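Local atomic coordinates of putative oxidoreductase (Salmonella enterica subsp. enterica serovar Typhimurium, PDB entry 3NX4), a protein that binds NADP in a Rossmann-type fold and probably reduces acryloyl-CoA with NADPH as a member of the medium-chain dehydrogenase/reductase family. Residues 179-182 with 183-186; 118-121 with 122-125; 284-288 with 289-293. All blocks are in the same frame, centred on the assembly; numbering follows the deposited sequence.

Contact 1. Residues 179-182 with 183-186; sequences GRES and THGY. With NAP (NADP nicotinamide-adenine-dinucleotide phosphate), chain C.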
# COMPACT_ATOMS: atom_id res chain seq x y z
N GLY A 179 7.88 -14.74 -18.07
CA GLY A 179 8.77 -14.37 -19.16
C GLY A 179 9.26 -15.60 -19.92
O GLY A 179 10.16 -15.49 -20.76
N ARG A 180 8.69 -16.76 -19.63
CA ARG A 180 9.12 -17.99 -20.30
C ARG A 180 7.95 -18.77 -20.91
O ARG A 180 7.09 -19.26 -20.19
CB ARG A 180 9.88 -18.90 -19.33
CG ARG A 180 11.18 -18.32 -18.78
CD ARG A 180 11.88 -19.31 -17.83
NE ARG A 180 11.12 -19.50 -16.60
CZ ARG A 180 11.21 -20.58 -15.81
NH1 ARG A 180 12.01 -21.59 -16.14
NH2 ARG A 180 10.47 -20.66 -14.71
N GLU A 181 7.94 -18.89 -22.23
CA GLU A 181 6.91 -19.65 -22.91
C GLU A 181 6.85 -21.12 -22.45
O GLU A 181 5.81 -21.77 -22.53
CB GLU A 181 7.16 -19.60 -24.41
CG GLU A 181 6.01 -20.12 -25.23
CD GLU A 181 4.90 -19.11 -25.33
OE1 GLU A 181 5.18 -17.92 -25.07
OE2 GLU A 181 3.76 -19.50 -25.67
N SER A 182 7.96 -21.65 -21.96
CA SER A 182 8.02 -23.06 -21.61
C SER A 182 7.21 -23.41 -20.36
O SER A 182 6.93 -24.58 -20.10
CB SER A 182 9.47 -23.50 -21.43
OG SER A 182 10.08 -22.84 -20.34
N THR A 183 6.82 -22.39 -19.59
CA THR A 183 6.10 -22.61 -18.34
C THR A 183 4.58 -22.60 -18.53
O THR A 183 3.84 -22.84 -17.59
CB THR A 183 6.39 -21.49 -17.31
OG1 THR A 183 5.83 -20.26 -17.80
CG2 THR A 183 7.88 -21.32 -17.09
N HIS A 184 4.11 -22.30 -19.74
CA HIS A 184 2.68 -22.05 -19.91
C HIS A 184 1.78 -23.24 -19.58
O HIS A 184 0.73 -23.07 -18.95
CB HIS A 184 2.36 -21.48 -21.30
CG HIS A 184 2.85 -20.07 -21.48
ND1 HIS A 184 2.33 -19.22 -22.43
CD2 HIS A 184 3.80 -19.37 -20.81
CE1 HIS A 184 2.95 -18.05 -22.35
NE2 HIS A 184 3.85 -18.12 -21.38
N GLY A 185 2.17 -24.44 -20.02
CA GLY A 185 1.38 -25.63 -19.72
C GLY A 185 1.34 -25.90 -18.22
O GLY A 185 0.31 -26.28 -17.66
N TYR A 186 2.47 -25.70 -17.56
CA TYR A 186 2.57 -25.91 -16.13
C TYR A 186 1.64 -24.92 -15.41
O TYR A 186 0.91 -25.30 -14.50
CB TYR A 186 4.03 -25.75 -15.70
CG TYR A 186 4.25 -25.58 -14.21
CD1 TYR A 186 4.17 -26.67 -13.35
CD2 TYR A 186 4.56 -24.34 -13.67
CE1 TYR A 186 4.38 -26.52 -11.98
CE2 TYR A 186 4.77 -24.18 -12.30
CZ TYR A 186 4.68 -25.27 -11.47
OH TYR A 186 4.90 -25.10 -10.12
PA NAP C . 11.49 -17.98 -7.82
O1A NAP C . 11.00 -19.36 -7.64
O2A NAP C . 12.83 -17.80 -8.40
O5B NAP C . 10.41 -17.11 -8.62
C5B NAP C . 10.80 -15.88 -9.16
C4B NAP C . 10.11 -15.80 -10.51
O4B NAP C . 10.27 -14.51 -11.02
C3B NAP C . 10.72 -16.76 -11.54
O3B NAP C . 10.02 -17.99 -11.54
C2B NAP C . 10.51 -16.03 -12.85
O2B NAP C . 9.23 -16.37 -13.32
C1B NAP C . 10.47 -14.57 -12.43
N9A NAP C . 11.74 -13.88 -12.72
C8A NAP C . 13.01 -14.32 -12.45
N7A NAP C . 13.88 -13.36 -12.85
C5A NAP C . 13.18 -12.32 -13.35
C6A NAP C . 13.56 -11.10 -13.90
N6A NAP C . 14.84 -10.77 -14.00
N1A NAP C . 12.60 -10.23 -14.33
C2A NAP C . 11.26 -10.56 -14.23
N3A NAP C . 10.88 -11.77 -13.70
C4A NAP C . 11.83 -12.63 -13.27
O3 NAP C . 11.52 -17.24 -6.38
PN NAP C . 10.55 -17.43 -5.12
O1N NAP C . 11.19 -18.31 -4.11
O2N NAP C . 9.22 -17.78 -5.65
O5D NAP C . 10.56 -15.91 -4.59
C5D NAP C . 10.01 -14.90 -5.41
C4D NAP C . 10.45 -13.54 -4.90
O4D NAP C . 9.87 -13.34 -3.64
C3D NAP C . 11.95 -13.46 -4.70
O3D NAP C . 12.39 -12.16 -5.03
C2D NAP C . 12.14 -13.70 -3.22
O2D NAP C . 13.28 -13.03 -2.73
C1D NAP C . 10.87 -13.07 -2.68
N1N NAP C . 10.44 -13.60 -1.38
C2N NAP C . 10.38 -12.73 -0.33
C3N NAP C . 9.96 -13.15 0.93
C7N NAP C . 9.41 -12.10 1.86
O7N NAP C . 9.58 -12.23 3.24
N7N NAP C . 8.78 -11.06 1.33
C4N NAP C . 9.60 -14.49 1.11
C5N NAP C . 9.67 -15.37 0.02
C6N NAP C . 10.08 -14.91 -1.23
P2B NAP C . 8.94 -16.50 -14.91
O1X NAP C . 7.62 -17.20 -15.05
O2X NAP C . 8.86 -15.12 -15.52
O3X NAP C . 10.06 -17.30 -15.52
O HOH W 1 4.33 -24.59 -22.27
O HOH W 2 5.00 -25.93 -19.17

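Contact 2. Residues 118-121 with 122-125; sequences SRNA and MIIG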
# COMPACT_ATOMS: atom_id res chain seq x y z
N SER A 118 5.29 -33.76 7.01
CA SER A 118 6.57 -33.07 7.11
C SER A 118 7.11 -32.74 5.71
O SER A 118 7.62 -31.64 5.46
CB SER A 118 7.56 -33.95 7.90
OG SER A 118 8.80 -33.30 8.10
N ARG A 119 6.98 -33.69 4.78
CA ARG A 119 7.45 -33.48 3.41
C ARG A 119 6.68 -32.35 2.71
O ARG A 119 7.26 -31.48 2.06
CB ARG A 119 7.36 -34.79 2.59
CG ARG A 119 7.92 -34.68 1.17
CD ARG A 119 7.80 -36.01 0.41
NE ARG A 119 8.49 -35.97 -0.88
CZ ARG A 119 7.91 -35.63 -2.03
NH1 ARG A 119 6.63 -35.32 -2.08
NH2 ARG A 119 8.62 -35.63 -3.16
N ASN A 120 5.36 -32.36 2.87
CA ASN A 120 4.54 -31.31 2.26
C ASN A 120 4.76 -29.93 2.86
O ASN A 120 4.61 -28.92 2.16
CB ASN A 120 3.07 -31.69 2.26
CG ASN A 120 2.75 -32.76 1.22
OD1 ASN A 120 3.54 -32.99 0.31
ND2 ASN A 120 1.60 -33.40 1.34
N ALA A 121 5.12 -29.89 4.14
CA ALA A 121 5.39 -28.64 4.83
C ALA A 121 6.53 -27.91 4.14
O ALA A 121 6.57 -26.67 4.10
CB ALA A 121 5.73 -28.90 6.31
N MSE A 122 7.48 -28.67 3.61
CA MSE A 122 8.66 -28.10 2.97
C MSE A 122 8.46 -27.86 1.46
O MSE A 122 9.09 -26.97 0.89
CB MSE A 122 9.89 -28.96 3.23
CG MSE A 122 10.38 -28.85 4.69
SE MSE A 122 10.91 -27.03 5.08
CE MSE A 122 9.36 -26.44 6.12
N ILE A 123 7.60 -28.63 0.83
CA ILE A 123 7.17 -28.27 -0.52
C ILE A 123 6.56 -26.87 -0.47
O ILE A 123 6.79 -26.04 -1.35
CB ILE A 123 6.18 -29.29 -1.12
CG1 ILE A 123 6.89 -30.64 -1.33
CG2 ILE A 123 5.59 -28.76 -2.46
CD1 ILE A 123 6.00 -31.74 -1.86
N ILE A 124 5.82 -26.59 0.60
CA ILE A 124 5.31 -25.24 0.83
C ILE A 124 6.47 -24.29 1.15
O ILE A 124 6.76 -23.37 0.38
CB ILE A 124 4.28 -25.21 1.97
CG1 ILE A 124 3.04 -26.02 1.56
CG2 ILE A 124 3.88 -23.76 2.32
CD1 ILE A 124 2.13 -26.35 2.73
N GLY A 125 7.15 -24.53 2.27
CA GLY A 125 8.32 -23.74 2.65
C GLY A 125 8.02 -22.25 2.79
O GLY A 125 6.87 -21.85 2.89

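Contact 3. Residues 284-288 with 289-293; sequences KDLPE and SFYAQ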
# COMPACT_ATOMS: atom_id res chain seq x y z
N LYS A 284 -5.73 -26.24 4.53
CA LYS A 284 -7.09 -26.25 4.02
C LYS A 284 -7.18 -25.94 2.53
O LYS A 284 -7.97 -26.55 1.81
CB LYS A 284 -7.96 -25.26 4.81
CG LYS A 284 -9.39 -25.16 4.34
CD LYS A 284 -10.19 -24.17 5.19
CE LYS A 284 -9.70 -22.73 5.02
NZ LYS A 284 -10.13 -22.08 3.74
N ASP A 285 -6.36 -25.01 2.05
CA ASP A 285 -6.58 -24.40 0.74
C ASP A 285 -5.72 -24.93 -0.42
O ASP A 285 -6.06 -24.69 -1.59
CB ASP A 285 -6.50 -22.88 0.84
CG ASP A 285 -7.64 -22.29 1.63
OD1 ASP A 285 -8.68 -22.98 1.77
OD2 ASP A 285 -7.52 -21.15 2.12
N LEU A 286 -4.63 -25.62 -0.13
CA LEU A 286 -3.84 -26.25 -1.20
C LEU A 286 -4.37 -27.64 -1.54
O LEU A 286 -4.45 -28.50 -0.67
CB LEU A 286 -2.36 -26.36 -0.84
CG LEU A 286 -1.42 -25.18 -1.06
CD1 LEU A 286 -0.00 -25.62 -0.73
CD2 LEU A 286 -1.50 -24.68 -2.49
N PRO A 287 -4.72 -27.87 -2.81
CA PRO A 287 -5.15 -29.21 -3.23
C PRO A 287 -4.00 -30.20 -3.19
O PRO A 287 -2.85 -29.81 -3.38
CB PRO A 287 -5.61 -28.99 -4.68
CG PRO A 287 -4.85 -27.79 -5.14
CD PRO A 287 -4.70 -26.90 -3.92
N GLU A 288 -4.31 -31.48 -2.95
CA GLU A 288 -3.31 -32.54 -2.95
C GLU A 288 -2.49 -32.54 -4.23
O GLU A 288 -1.29 -32.79 -4.23
CB GLU A 288 -3.99 -33.90 -2.77
CG GLU A 288 -3.16 -35.08 -3.27
CD GLU A 288 -1.82 -35.20 -2.56
OE1 GLU A 288 -1.81 -35.18 -1.30
OE2 GLU A 288 -0.78 -35.31 -3.25
N SER A 289 -3.16 -32.24 -5.35
CA SER A 289 -2.51 -32.24 -6.64
C SER A 289 -1.34 -31.26 -6.70
O SER A 289 -0.41 -31.45 -7.49
CB SER A 289 -3.52 -31.93 -7.74
OG SER A 289 -3.99 -30.60 -7.63
N PHE A 290 -1.39 -30.21 -5.89
CA PHE A 290 -0.36 -29.17 -5.95
C PHE A 290 1.02 -29.71 -5.58
O PHE A 290 2.02 -29.41 -6.25
CB PHE A 290 -0.70 -27.99 -5.02
CG PHE A 290 0.44 -27.04 -4.83
CD1 PHE A 290 0.71 -26.07 -5.78
CD2 PHE A 290 1.26 -27.13 -3.71
CE1 PHE A 290 1.77 -25.19 -5.61
CE2 PHE A 290 2.32 -26.27 -3.54
CZ PHE A 290 2.57 -25.29 -4.49
N TYR A 291 1.07 -30.48 -4.51
CA TYR A 291 2.33 -31.00 -3.99
C TYR A 291 3.05 -31.87 -5.03
O TYR A 291 4.27 -31.79 -5.20
CB TYR A 291 2.08 -31.79 -2.69
CG TYR A 291 1.38 -30.97 -1.62
CD1 TYR A 291 2.08 -30.07 -0.84
CD2 TYR A 291 0.01 -31.10 -1.40
CE1 TYR A 291 1.44 -29.31 0.14
CE2 TYR A 291 -0.64 -30.36 -0.42
CZ TYR A 291 0.08 -29.46 0.35
OH TYR A 291 -0.55 -28.71 1.33
N ALA A 292 2.28 -32.68 -5.75
CA ALA A 292 2.83 -33.47 -6.85
C ALA A 292 3.29 -32.62 -8.05
O ALA A 292 4.37 -32.84 -8.60
CB ALA A 292 1.81 -34.52 -7.29
N GLN A 293 2.48 -31.64 -8.45
CA GLN A 293 2.81 -30.83 -9.64
C GLN A 293 4.01 -29.89 -9.45
O GLN A 293 4.79 -29.67 -10.37
CB GLN A 293 1.61 -29.97 -10.06
CG GLN A 293 0.43 -30.76 -10.59
CD GLN A 293 -0.77 -29.87 -10.90
OE1 GLN A 293 -0.82 -28.71 -10.49
NE2 GLN A 293 -1.73 -30.40 -11.64
O HOH W 3 -3.26 -29.00 1.67

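Contact 1. Residues 179-182 with 183-186
The turn that leads from strand 174-178 of the Rossmann-type sheet into helix 184-190 folds Thr-183 and His-184 back onto Arg-180 and Glu-181, right beside the 2'-phosphate of NADP's adenosine ribose. Arg-180 O is gripped twice by Thr-183. The hydroxyl OG1 donates to Arg-180 O at 2.9 Å, in the carbonyl plane, and the backbone N of Thr-183 reaches the same oxygen at 3.2 Å from above that plane. Thr-183 has OG1 tucked between its own N and carbonyl carbon (chi1 67°), which turns the hydroxyl to the carbonyl and sends CG2 the other way, toward the arginine. There the methyl sits over one face of the Arg-180 guanidinium, displaced toward its rim, with Thr-183 CG2 3.6 Å from Arg-180 NH2. The bend of the arginine chain at chi3 (-68°) carries NE to the ligand, where Arg-180 NE donates to phosphate oxygen O3X at 2.7 Å. That oxygen lies at the edge of the guanidinium, near its plane. Gly-179 N holds a second phosphate oxygen, O2X, at 2.8 Å. NH2 of Arg-180 is anchored further by Ser-156 OG and Val-315 O, which should fix the rotation of the group, while Ser-178 OG bonds both Thr-183 OG1 and NADP. On the outer side, the His-184 ring receives Glu-181 over one face: Glu-181 CA lies 4.0 Å from the ring centroid in a CH-pi contact, and the carboxylate lies over the same ring with its plane turned 43° from it. A backbone glycine N and an arginine clasping the 2'-phosphate just after the second strand of the Rossmann fold are typical of an NADP-specific site.

Contact 2. Residues 118-121 with 122-125
With CG1 beside its backbone N and the chain then fully extended (chi1 -66°, chi2 178°), Ile-123 lays its CD1 back toward the residues three and four places earlier. Arg-119 stretches its chain from CG to NE with CG opposite its N (chi1 -176°) and comes to meet it. Both belong to the opening turns of helix 118-140, so this is ordinary i to i+3 and i to i+4 packing along one helix. Ile-123 CD1 lies 3.6 Å from Arg-119 NH1, approaching the guanidinium at a slant, and 3.5 Å from Asn-120 OD1. Asn-120 runs beside Ile-123 in the same direction, whereas the arginine chain crosses it. The charge of Arg-119 is answered by Glu-297, in a salt bridge through NH2, and its side chain also touches Trp-36 and Leu-320.

Selenomethionine Met-122 bends twice and brings its CE close to the carbonyl group of Ala-121; the side chain also touches Trp-36, Ala-66 and Leu-320. Ile-124 spreads CG1 and CD1 beside Asn-120 O. Arg-318 bonds to the carbonyl oxygens of Met-122 and Ile-123, through NH2 and NE respectively. Gly-125 has a positive phi of 59°, which favours glycine, and its N donates to Ala-121 O at 2.9 Å, the same oxygen that Met-122 CE approaches to 3.5 Å.

Contact 3. Residues 284-288 with 289-293
Leu-286 sets one methyl over the Phe-290 ring and the other between that ring and Tyr-291. Leu-286 CD2 sits over one face of the phenyl ring, 4.0 Å from the Phe-290 centroid and 18° off its normal, a CH-pi contact. CD1 fills the gap between the two aromatics, with Leu-286 CD1 3.6 Å from Phe-290 CD2 and 4.0 Å from Tyr-291 CZ. Phe-290 places its ring beside the leucine because CG stands opposite the backbone N (chi1 168°). Pro-287 CB and CG lie against Ser-289 OG, and CG also against Phe-290 CB.

This is the short corner between helix 272-285 and helix 288-294, and the leucine reaching five residues ahead to Tyr-291 fits a hydrophobic staple at the start of the second helix. Its first turn is fastened by Phe-290 N, bonded to Pro-287 O at 2.9 Å. A water at the edge of the tyrosine ring, in its plane, joins Tyr-291 OH to Leu-286 O. Phe-290 also packs on Thr-162 and Ala-165 of helix 158-169 and on Leu-190 of helix 184-190.

Contact 3 stands between the other two and touches both. Its centre is 11 Å from that of contact 2, and the two pack together: Tyr-291 CD1 lies 3.5 Å from Asn-120 CG, and Leu-286 CD1 3.8 Å from Ile-124 CG1. Contact 1 lies 20 Å from contact 3, centre to centre, yet Tyr-186 CE1 reaches Gln-293 O at 3.6 Å. Contacts 1 and 2 do not meet, their nearest atoms being about 9 Å apart. Among the three, contact 1 alone bonds NADP directly; Gly-125 of contact 2 and the side chain of Phe-290 of contact 3 stay about 9 and 10 Å from a bound NADP, measured between nearest atoms.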